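Local coordinates for protein putative methylthioribose-1-phosphate isomerase (Archaeoglobus fulgidus, PDB 1T5O) that probably interconverts 5-methylthioribose 1-phosphate and 5-methylthioribulose 1-phosphate, an isomerisation step in methionine biosynthesis, at residues 151-156 with 184-189. Residues are numbered along the deposited sequence; the frame is centred on the assembly and turned at random.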
ATOM      1  N   LEU A 151       7.086  -7.396  13.331  1.00 20.21           N
ATOM      2  CA  LEU A 151       6.586  -6.655  12.173  1.00 20.72           C
ATOM      3  C   LEU A 151       6.945  -5.189  12.430  1.00 19.69           C
ATOM      4  O   LEU A 151       6.799  -4.693  13.541  1.00 18.79           O
ATOM      5  CB  LEU A 151       5.068  -6.806  12.025  1.00 23.42           C
ATOM      6  CG  LEU A 151       4.388  -6.082  10.851  1.00 25.78           C
ATOM      7  CD1 LEU A 151       5.359  -5.945   9.715  1.00 32.35           C
ATOM      8  CD2 LEU A 151       3.181  -6.861  10.353  1.00 29.02           C
ATOM      9  N   THR A 152       7.469  -4.501  11.425  1.00 19.93           N
ATOM     10  CA  THR A 152       7.793  -3.111  11.629  1.00 18.04           C
ATOM     11  C   THR A 152       7.180  -2.292  10.500  1.00 17.73           C
ATOM     12  O   THR A 152       6.616  -2.860   9.557  1.00 16.67           O
ATOM     13  CB  THR A 152       9.334  -2.903  11.733  1.00 19.97           C
ATOM     14  OG1 THR A 152       9.587  -1.576  12.218  1.00 18.96           O
ATOM     15  CG2 THR A 152      10.032  -3.147  10.364  1.00 16.85           C
ATOM     16  N   TYR A 153       7.274  -0.963  10.595  1.00 16.31           N
ATOM     17  CA  TYR A 153       6.684  -0.092   9.586  1.00 16.87           C
ATOM     18  C   TYR A 153       7.638   1.059   9.325  1.00 17.75           C
ATOM     19  O   TYR A 153       8.353   1.495  10.229  1.00 19.09           O
ATOM     20  CB  TYR A 153       5.344   0.458  10.085  1.00 16.00           C
ATOM     21  CG  TYR A 153       4.394   0.773   8.968  1.00 17.74           C
ATOM     22  CD1 TYR A 153       3.743  -0.255   8.289  1.00 17.58           C
ATOM     23  CD2 TYR A 153       4.144   2.093   8.586  1.00 17.69           C
ATOM     24  CE1 TYR A 153       2.853   0.022   7.262  1.00 16.92           C
ATOM     25  CE2 TYR A 153       3.267   2.380   7.558  1.00 19.08           C
ATOM     26  CZ  TYR A 153       2.619   1.334   6.903  1.00 17.76           C
ATOM     27  OH  TYR A 153       1.704   1.588   5.916  1.00 19.87           O
ATOM     28  N   CYS A 154       7.614   1.561   8.098  1.00 15.34           N
ATOM     29  CA  CYS A 154       8.516   2.620   7.671  1.00 18.05           C
ATOM     30  C   CYS A 154       9.992   2.229   7.846  1.00 19.55           C
ATOM     31  O   CYS A 154      10.403   1.119   7.449  1.00 20.81           O
ATOM     32  CB  CYS A 154       8.210   3.958   8.397  1.00 18.19           C
ATOM     33  SG  CYS A 154       8.804   5.357   7.392  1.00 22.14           S
ATOM     34  N   ASN A 155      10.801   3.110   8.442  1.00 19.04           N
ATOM     35  CA  ASN A 155      12.226   2.808   8.600  1.00 21.81           C
ATOM     36  C   ASN A 155      12.808   3.537   9.799  1.00 23.26           C
ATOM     37  O   ASN A 155      13.407   4.611   9.655  1.00 22.76           O
ATOM     38  CB  ASN A 155      12.978   3.204   7.319  1.00 21.44           C
ATOM     39  CG  ASN A 155      14.491   3.026   7.433  1.00 22.68           C
ATOM     40  OD1 ASN A 155      15.243   3.991   7.270  1.00 22.00           O
ATOM     41  ND2 ASN A 155      14.942   1.794   7.697  1.00 18.56           N
ATOM     42  N   ALA A 156      12.595   2.958  10.978  1.00 21.65           N
ATOM     43  CA  ALA A 156      13.088   3.520  12.233  1.00 21.89           C
ATOM     44  C   ALA A 156      14.363   2.730  12.571  1.00 21.05           C
ATOM     45  O   ALA A 156      14.448   2.040  13.588  1.00 19.64           O
ATOM     46  CB  ALA A 156      12.020   3.345  13.332  1.00 21.60           C
ATOM     47  N   ILE A 184       9.358  -8.731   9.788  1.00 19.34           N
ATOM     48  CA  ILE A 184       8.481  -8.652   8.642  1.00 19.50           C
ATOM     49  C   ILE A 184       8.351  -7.144   8.441  1.00 17.75           C
ATOM     50  O   ILE A 184       7.904  -6.435   9.330  1.00 18.48           O
ATOM     51  CB  ILE A 184       7.127  -9.289   8.900  1.00 20.07           C
ATOM     52  CG1 ILE A 184       7.299 -10.817   8.971  1.00 18.88           C
ATOM     53  CG2 ILE A 184       6.131  -8.882   7.770  1.00 18.81           C
ATOM     54  CD1 ILE A 184       6.022 -11.561   9.322  1.00 19.49           C
ATOM     55  N   ALA A 185       8.726  -6.658   7.264  1.00 18.41           N
ATOM     56  CA  ALA A 185       8.684  -5.224   6.984  1.00 17.97           C
ATOM     57  C   ALA A 185       7.631  -4.820   5.961  1.00 18.70           C
ATOM     58  O   ALA A 185       7.583  -5.380   4.861  1.00 19.99           O
ATOM     59  CB  ALA A 185      10.062  -4.761   6.487  1.00 17.31           C
ATOM     60  N   CYS A 186       6.796  -3.845   6.315  1.00 17.03           N
ATOM     61  CA  CYS A 186       5.789  -3.324   5.385  1.00 16.87           C
ATOM     62  C   CYS A 186       6.477  -2.388   4.408  1.00 18.57           C
ATOM     63  O   CYS A 186       7.276  -1.553   4.834  1.00 18.85           O
ATOM     64  CB  CYS A 186       4.714  -2.565   6.161  1.00 17.90           C
ATOM     65  SG  CYS A 186       3.751  -3.718   7.123  1.00 19.48           S
ATOM     66  N   GLU A 187       6.159  -2.501   3.112  1.00 17.79           N
ATOM     67  CA  GLU A 187       6.832  -1.688   2.106  1.00 17.57           C
ATOM     68  C   GLU A 187       6.721  -0.205   2.408  1.00 18.54           C
ATOM     69  O   GLU A 187       7.629   0.550   2.095  1.00 16.43           O
ATOM     70  CB  GLU A 187       6.321  -2.003   0.688  1.00 19.27           C
ATOM     71  CG  GLU A 187       4.983  -1.387   0.342  1.00 21.47           C
ATOM     72  CD  GLU A 187       4.562  -1.660  -1.107  1.00 22.88           C
ATOM     73  OE1 GLU A 187       5.442  -1.749  -1.998  1.00 22.02           O
ATOM     74  OE2 GLU A 187       3.336  -1.757  -1.354  1.00 20.67           O
ATOM     75  N   THR A 188       5.618   0.186   3.045  1.00 19.56           N
ATOM     76  CA  THR A 188       5.351   1.564   3.456  1.00 19.18           C
ATOM     77  C   THR A 188       5.125   2.554   2.298  1.00 19.42           C
ATOM     78  O   THR A 188       5.990   3.365   1.972  1.00 17.33           O
ATOM     79  CB  THR A 188       6.493   2.106   4.396  1.00 20.22           C
ATOM     80  OG1 THR A 188       6.739   1.152   5.440  1.00 20.50           O
ATOM     81  CG2 THR A 188       6.085   3.461   5.038  1.00 18.35           C
ATOM     82  N   ARG A 189       3.950   2.487   1.686  1.00 18.02           N
ATOM     83  CA  ARG A 189       3.610   3.405   0.595  1.00 20.07           C
ATOM     84  C   ARG A 189       3.401   4.825   1.160  1.00 20.38           C
ATOM     85  O   ARG A 189       3.195   4.975   2.345  1.00 21.03           O
ATOM     86  CB  ARG A 189       2.346   2.903  -0.106  1.00 20.78           C
ATOM     87  CG  ARG A 189       2.598   1.608  -0.888  1.00 20.96           C
ATOM     88  CD  ARG A 189       3.417   1.910  -2.101  1.00 20.84           C
ATOM     89  NE  ARG A 189       2.639   2.725  -3.038  1.00 22.97           N
ATOM     90  CZ  ARG A 189       3.163   3.431  -4.033  1.00 26.28           C
ATOM     91  NH1 ARG A 189       4.481   3.440  -4.232  1.00 26.61           N
ATOM     92  NH2 ARG A 189       2.369   4.127  -4.836  1.00 27.18           N
TER
HETATM   93  O   HOH W   1       1.949   3.732   4.502  1.00 17.95           O
HETATM   94  O   HOH W   2       9.002  -1.391   7.194  1.00 16.91           O
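T152 and A185 pair in a parallel beta contact that continues into the segments that follow, where T188 meets C154. Strands 149-152 and 182-186 are neighbours in the central sheet of the Rossmann-like domain, joined through helix 167-176 as a beta-alpha-beta crossover. In the ladder T152 N donates to I184 O at 2.9 Å, although the position of I184 O is less certain, and the return bond from C186 N to T152 O is weak at 3.4 Å. T152 OG1 turns elsewhere, to I230 O on the next strand.

Beyond the ladder, the Y153 ring packs against both C186 and T188. CB of C186 reaches CD1 of Y153 at 3.3 Å, and SG of C186 stands 4.8 Å from the ring centroid, 79° off the normal and thus at the edge. OG1 of T188 sits over the centre of one ring face. With CG2 anti to the backbone N and OG1 beside that N (chi1 -50°), the hydroxyl faces C154: it accepts from C154 N at 2.8 Å, though at a bent 137°, and donates to C186 O at 2.8 Å. A water bridges C186 O and C154 O. A valine at T188 would probably leave C154 N without this acceptor and C186 O with one donor fewer. C154 is the predicted transition-state stabiliser, and T188 adjoins Q193 and K244, both predicted to bind substrate. The T188 hydroxyl, accepting from one segment and donating within its own, is therefore consistent with a second-shell role, fixing the backbone that carries C154 at the active-site end of the sheet.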